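Local coordinates for putative Phosphate (PDB 3DAO), which is probably a phosphatase of the haloacid dehalogenase-like hydrolase family, though its substrate is not established, at residues I140-L143 with L144-Y148; D204-A207 with K208-K212. All blocks are in the same frame, centred on the assembly; numbering follows the deposited sequence.

Contact 1 (I140-L143 with L144-Y148); sequences IFHL and LRDSY
Leu143 has CG opposite its backbone N (chi1 -177°) and Tyr148 has CG opposite its own carbonyl carbon (chi1 -59°), torsions that set the Leu143 side chain over a face of the Tyr148 ring where the chain turns at the helix end. Leu143 CG stands 4.1 Å from the centroid of the Tyr148 ring, over one face but displaced toward the rim, a CH-pi contact. One branch reaches farther along the ring, with Leu143 CD2 3.6 Å from Tyr148 CZ and close to the hydroxyl oxygen, while the other branch, CD1, touches Ser147 CB. With an alanine in place of Leu143, this face of the Tyr148 ring would probably lose its aliphatic cover and the ring would be freer to turn. The backbone beneath is the C-terminal end of helix 139-146, the helix of a beta-alpha-beta unit between strands 131-133 and 152-154. Amides of Leu144, Arg145 and Asp146 bond to the carbonyls of Ile140, Phe141 and His142 in the i to i+4 pattern. At the end, Leu143 O accepts twice: from Ser147 N at 2.9 Å, above the carbonyl plane, and from Tyr148 N, nearly in line with C=O. On another side of the helix, Arg145 grips Asp146 side-on in a salt bridge, NE to OD1 at 3.0 Å and NH2 to OD2 at 2.8 Å, which fixes the guanidinium rotation. Arg145 NH1 lies 3.6 Å from Phe141 CE2, at the ring edge, with the ring and guanidinium planes 84° apart. The His142 ring runs alongside Asp146, and a water donates to Asp146 OD2 and makes a weak bond to His142 ND1. Phe141 and Leu144 pack inward on Met152 of strand 152-154, and Leu144 also touches Phe124.

Contact 2 (D204-A207 with K208-K212); sequences DCNA and KGVSK
Ala207 and Val210 are joined by the one hydrogen bond of a type II beta turn, Val210 N to Ala207 O at 3.1 Å, with an N-H...O angle of 153°. The turn begins at Ala207, where strand 202-207 gives way to a loop. Val210 folds back over its acceptor: CG2 lies 3.3 Å from Ala207 O and 3.9 Å from Ala207 CB, while Val210 CB comes within 4.1 Å of Asn206 CB. Gly209 occupies the third position of the turn with phi at 91°, where a side chain would be jammed against the carbonyl oxygen of Lys208. Farther out, Asn206 ND2 bonds to Ile167 O, Val210 packs on Thr88 and Tyr100, and the extended chain of Lys208 carries NZ to Lys191 O. Beyond the turn, Ser211 is the N-cap of helix 212-222, its OG bonded to Thr214 N, and Thr214 OG1 in turn bonds to Gly209 O. Lys212 then reaches the Asp27 of a DxDx(T/V) pattern, consistent with the conserved active-site lysine of this family; its NZ forms salt bridges with Asp27 OD2 and Asp239 OD1 and a hydrogen bond with Asn238 OD1.

Overall arrangement
From the N terminus, the chain first builds part of the eight-stranded mixed sheet, including strand 23-26, then enters the six-stranded sheet at strand 122-126. Contact 1 comes next, closing the end of helix 139-146 ahead of strand 152-154. After strands 168-172 and 193-198, strand 202-207 leads into contact 2, whose turn carries the chain to helix 212-222 and strand 230-234. The contacts are in series, neither nested nor crossing. The centres of contacts 1 and 2 are about 24 Å apart and their nearest atoms about 9 Å. Contact 1 stays on the helix packed against strands 122-126 and 152-154; contact 2 lies on the connection from the six-stranded sheet back to the eight-stranded one.

Contact 1 (I140-L143 with L144-Y148)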
ATOM      1  N   ILE A 140     -13.402   1.112 -17.358  1.00 16.15           N
ATOM      2  CA  ILE A 140     -12.560   0.969 -16.178  1.00 16.80           C
ATOM      3  C   ILE A 140     -12.185   2.337 -15.635  1.00 15.35           C
ATOM      4  O   ILE A 140     -12.088   2.523 -14.421  1.00 15.88           O
ATOM      5  CB  ILE A 140     -11.325   0.074 -16.454  1.00 16.78           C
ATOM      6  CG1 ILE A 140     -10.855  -0.570 -15.144  1.00 20.09           C
ATOM      7  CG2 ILE A 140     -10.307   0.852 -17.223  1.00 22.12           C
ATOM      8  CD1 ILE A 140     -11.893  -1.608 -14.550  1.00 20.06           C
ATOM      9  N   PHE A 141     -11.994   3.301 -16.529  1.00 15.24           N
ATOM     10  CA  PHE A 141     -11.708   4.677 -16.099  1.00 14.99           C
ATOM     11  C   PHE A 141     -12.862   5.157 -15.221  1.00 13.97           C
ATOM     12  O   PHE A 141     -12.694   5.721 -14.159  1.00 14.38           O
ATOM     13  CB  PHE A 141     -11.608   5.620 -17.268  1.00 15.85           C
ATOM     14  CG  PHE A 141     -11.316   7.034 -16.862  1.00 20.27           C
ATOM     15  CD1 PHE A 141      -9.998   7.463 -16.701  1.00 19.91           C
ATOM     16  CD2 PHE A 141     -12.342   7.919 -16.621  1.00 20.11           C
ATOM     17  CE1 PHE A 141      -9.724   8.765 -16.325  1.00 19.76           C
ATOM     18  CE2 PHE A 141     -12.067   9.203 -16.246  1.00 15.65           C
ATOM     19  CZ  PHE A 141     -10.772   9.622 -16.087  1.00 17.85           C
ATOM     20  N   HIS A 142     -14.061   4.958 -15.719  1.00 14.22           N
ATOM     21  CA  HIS A 142     -15.263   5.300 -14.920  1.00 13.85           C
ATOM     22  C   HIS A 142     -15.372   4.575 -13.603  1.00 14.51           C
ATOM     23  O   HIS A 142     -15.818   5.178 -12.622  1.00 15.82           O
ATOM     24  CB  HIS A 142     -16.548   5.171 -15.750  1.00 13.87           C
ATOM     25  CG  HIS A 142     -16.657   6.247 -16.782  1.00 14.41           C
ATOM     26  ND1 HIS A 142     -17.060   7.524 -16.469  1.00 24.61           N
ATOM     27  CD2 HIS A 142     -16.380   6.252 -18.104  1.00 19.87           C
ATOM     28  CE1 HIS A 142     -17.016   8.276 -17.553  1.00 22.70           C
ATOM     29  NE2 HIS A 142     -16.618   7.529 -18.564  1.00 21.14           N
ATOM     30  N   LEU A 143     -14.966   3.304 -13.559  1.00 14.84           N
ATOM     31  CA  LEU A 143     -15.026   2.534 -12.328  1.00 14.30           C
ATOM     32  C   LEU A 143     -14.058   3.137 -11.298  1.00 15.06           C
ATOM     33  O   LEU A 143     -14.383   3.335 -10.116  1.00 17.27           O
ATOM     34  CB  LEU A 143     -14.693   1.065 -12.544  1.00 13.87           C
ATOM     35  CG  LEU A 143     -14.790   0.132 -11.328  1.00 14.58           C
ATOM     36  CD1 LEU A 143     -16.259  -0.152 -10.922  1.00 19.15           C
ATOM     37  CD2 LEU A 143     -14.021  -1.144 -11.619  1.00 15.72           C
ATOM     38  N   LEU A 144     -12.863   3.416 -11.772  1.00 15.13           N
ATOM     39  CA  LEU A 144     -11.802   3.951 -10.902  1.00 15.97           C
ATOM     40  C   LEU A 144     -12.187   5.293 -10.327  1.00 15.31           C
ATOM     41  O   LEU A 144     -12.041   5.530  -9.144  1.00 15.99           O
ATOM     42  CB  LEU A 144     -10.488   4.116 -11.686  1.00 17.08           C
ATOM     43  CG  LEU A 144      -9.878   2.828 -12.172  1.00 17.32           C
ATOM     44  CD1 LEU A 144      -8.576   3.107 -13.001  1.00 16.79           C
ATOM     45  CD2 LEU A 144      -9.659   1.888 -11.029  1.00 21.88           C
ATOM     46  N   ARG A 145     -12.722   6.159 -11.176  1.00 14.44           N
ATOM     47  CA  ARG A 145     -13.049   7.530 -10.750  1.00 16.12           C
ATOM     48  C   ARG A 145     -14.335   7.606  -9.957  1.00 17.71           C
ATOM     49  O   ARG A 145     -14.382   8.224  -8.889  1.00 19.13           O
ATOM     50  CB  ARG A 145     -13.181   8.488 -11.953  1.00 17.22           C
ATOM     51  CG  ARG A 145     -13.330   9.973 -11.543  1.00 19.47           C
ATOM     52  CD  ARG A 145     -13.550  10.890 -12.753  1.00 21.80           C
ATOM     53  NE  ARG A 145     -14.889  10.654 -13.254  1.00 24.02           N
ATOM     54  CZ  ARG A 145     -15.364  10.986 -14.447  1.00 26.52           C
ATOM     55  NH1 ARG A 145     -14.628  11.604 -15.351  1.00 29.40           N
ATOM     56  NH2 ARG A 145     -16.609  10.657 -14.736  1.00 29.46           N
ATOM     57  N   ASP A 146     -15.360   6.915 -10.441  1.00 17.44           N
ATOM     58  CA  ASP A 146     -16.694   7.110  -9.890  1.00 17.93           C
ATOM     59  C   ASP A 146     -17.202   6.057  -8.938  1.00 19.43           C
ATOM     60  O   ASP A 146     -18.220   6.280  -8.250  1.00 19.74           O
ATOM     61  CB  ASP A 146     -17.675   7.379 -11.027  1.00 18.36           C
ATOM     62  CG  ASP A 146     -17.364   8.650 -11.764  1.00 22.06           C
ATOM     63  OD1 ASP A 146     -16.726   9.541 -11.179  1.00 19.75           O
ATOM     64  OD2 ASP A 146     -17.751   8.770 -12.942  1.00 24.53           O
ATOM     65  N   SER A 147     -16.546   4.907  -8.896  1.00 16.70           N
ATOM     66  CA  SER A 147     -16.885   3.919  -7.876  1.00 18.91           C
ATOM     67  C   SER A 147     -15.787   3.823  -6.839  1.00 21.01           C
ATOM     68  O   SER A 147     -16.058   3.720  -5.657  1.00 22.55           O
ATOM     69  CB  SER A 147     -17.189   2.529  -8.435  1.00 20.38           C
ATOM     70  OG  SER A 147     -18.385   2.523  -9.223  1.00 17.18           O
ATOM     71  N   TYR A 148     -14.535   3.895  -7.263  1.00 20.34           N
ATOM     72  CA  TYR A 148     -13.440   3.748  -6.318  1.00 21.19           C
ATOM     73  C   TYR A 148     -13.000   5.100  -5.756  1.00 21.51           C
ATOM     74  O   TYR A 148     -12.263   5.161  -4.772  1.00 25.39           O
ATOM     75  CB  TYR A 148     -12.260   2.978  -6.917  1.00 21.96           C
ATOM     76  CG  TYR A 148     -12.549   1.572  -7.395  1.00 22.99           C
ATOM     77  CD1 TYR A 148     -13.647   0.867  -6.948  1.00 28.28           C
ATOM     78  CD2 TYR A 148     -11.634   0.898  -8.183  1.00 27.17           C
ATOM     79  CE1 TYR A 148     -13.877  -0.432  -7.363  1.00 26.55           C
ATOM     80  CE2 TYR A 148     -11.854  -0.414  -8.593  1.00 27.83           C
ATOM     81  CZ  TYR A 148     -12.976  -1.070  -8.174  1.00 27.61           C
ATOM     82  OH  TYR A 148     -13.178  -2.398  -8.585  1.00 29.52           O
TER
HETATM   83  O   HOH W   1     -19.407   7.208 -14.061  1.00 20.27           O

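Contact 2 (D204-A207 with K208-K212)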
ATOM      1  N   ASP A 204       0.605  -4.557 -11.817  1.00 13.60           N
ATOM      2  CA  ASP A 204       1.104  -3.368 -11.113  1.00 14.26           C
ATOM      3  C   ASP A 204       2.608  -3.397 -11.036  1.00 14.94           C
ATOM      4  O   ASP A 204       3.230  -4.416 -10.684  1.00 14.91           O
ATOM      5  CB  ASP A 204       0.590  -3.313  -9.670  1.00 16.97           C
ATOM      6  CG  ASP A 204      -0.902  -3.059  -9.597  1.00 20.18           C
ATOM      7  OD1 ASP A 204      -1.416  -2.248 -10.395  1.00 18.60           O
ATOM      8  OD2 ASP A 204      -1.544  -3.712  -8.753  1.00 21.67           O
ATOM      9  N   CYS A 205       3.170  -2.257 -11.340  1.00 13.96           N
ATOM     10  CA  CYS A 205       4.632  -2.106 -11.336  1.00 14.59           C
ATOM     11  C   CYS A 205       5.023  -0.900 -10.504  1.00 14.14           C
ATOM     12  O   CYS A 205       4.511   0.191 -10.668  1.00 15.20           O
ATOM     13  CB  CYS A 205       5.154  -1.905 -12.744  1.00 15.50           C
ATOM     14  SG  CYS A 205       4.408  -2.939 -14.054  1.00 18.41           S
ATOM     15  N   ASN A 206       5.998  -1.140  -9.646  1.00 16.20           N
ATOM     16  CA  ASN A 206       6.584  -0.105  -8.819  1.00 16.74           C
ATOM     17  C   ASN A 206       8.085  -0.184  -8.966  1.00 16.67           C
ATOM     18  O   ASN A 206       8.633  -1.081  -9.596  1.00 16.69           O
ATOM     19  CB  ASN A 206       6.305  -0.300  -7.347  1.00 18.61           C
ATOM     20  CG  ASN A 206       4.827  -0.384  -6.997  1.00 23.57           C
ATOM     21  OD1 ASN A 206       4.418  -1.377  -6.426  1.00 25.01           O
ATOM     22  ND2 ASN A 206       4.041   0.683  -7.264  1.00 22.62           N
ATOM     23  N   ALA A 207       8.760   0.756  -8.308  1.00 17.52           N
ATOM     24  CA  ALA A 207      10.224   0.792  -8.361  1.00 16.57           C
ATOM     25  C   ALA A 207      10.818  -0.462  -7.773  1.00 17.44           C
ATOM     26  O   ALA A 207      10.291  -1.057  -6.827  1.00 15.22           O
ATOM     27  CB  ALA A 207      10.760   2.035  -7.629  1.00 17.88           C
ATOM     28  N   LYS A 208      11.945  -0.879  -8.343  1.00 16.53           N
ATOM     29  CA  LYS A 208      12.642  -2.038  -7.813  1.00 17.73           C
ATOM     30  C   LYS A 208      12.926  -1.849  -6.323  1.00 18.45           C
ATOM     31  O   LYS A 208      13.347  -0.801  -5.892  1.00 19.11           O
ATOM     32  CB  LYS A 208      13.965  -2.276  -8.580  1.00 19.45           C
ATOM     33  CG  LYS A 208      14.657  -3.542  -8.228  1.00 27.00           C
ATOM     34  CD  LYS A 208      15.936  -3.677  -9.053  1.00 35.73           C
ATOM     35  CE  LYS A 208      16.578  -5.045  -8.882  1.00 40.61           C
ATOM     36  NZ  LYS A 208      17.736  -5.212  -9.816  1.00 44.36           N
ATOM     37  N   GLY A 209      12.614  -2.868  -5.556  1.00 19.79           N
ATOM     38  CA  GLY A 209      12.902  -2.873  -4.123  1.00 22.75           C
ATOM     39  C   GLY A 209      11.816  -2.337  -3.226  1.00 23.44           C
ATOM     40  O   GLY A 209      11.933  -2.329  -1.996  1.00 24.96           O
ATOM     41  N   VAL A 210      10.745  -1.899  -3.842  1.00 19.94           N
ATOM     42  CA  VAL A 210       9.619  -1.350  -3.069  1.00 19.22           C
ATOM     43  C   VAL A 210       8.897  -2.447  -2.310  1.00 18.39           C
ATOM     44  O   VAL A 210       8.652  -3.540  -2.816  1.00 16.71           O
ATOM     45  CB  VAL A 210       8.607  -0.603  -3.960  1.00 17.17           C
ATOM     46  CG1 VAL A 210       7.206  -0.476  -3.264  1.00 18.72           C
ATOM     47  CG2 VAL A 210       9.148   0.741  -4.353  1.00 16.77           C
ATOM     48  N   SER A 211       8.577  -2.132  -1.058  1.00 19.02           N
ATOM     49  CA  SER A 211       7.724  -3.006  -0.264  1.00 18.73           C
ATOM     50  C   SER A 211       7.290  -2.316   1.019  1.00 18.24           C
ATOM     51  O   SER A 211       7.854  -1.313   1.422  1.00 19.23           O
ATOM     52  CB  SER A 211       8.443  -4.283   0.131  1.00 18.55           C
ATOM     53  OG  SER A 211       9.475  -4.050   1.111  1.00 17.90           O
ATOM     54  N   LYS A 212       6.327  -2.931   1.680  1.00 18.23           N
ATOM     55  CA  LYS A 212       5.895  -2.424   2.987  1.00 16.91           C
ATOM     56  C   LYS A 212       7.069  -2.478   3.975  1.00 16.82           C
ATOM     57  O   LYS A 212       7.321  -1.529   4.732  1.00 18.89           O
ATOM     58  CB  LYS A 212       4.700  -3.227   3.535  1.00 16.99           C
ATOM     59  CG  LYS A 212       3.379  -2.913   2.902  1.00 16.12           C
ATOM     60  CD  LYS A 212       2.305  -3.855   3.489  1.00 18.94           C
ATOM     61  CE  LYS A 212       0.927  -3.413   3.112  1.00 24.30           C
ATOM     62  NZ  LYS A 212      -0.051  -4.486   3.475  1.00 26.00           N
TER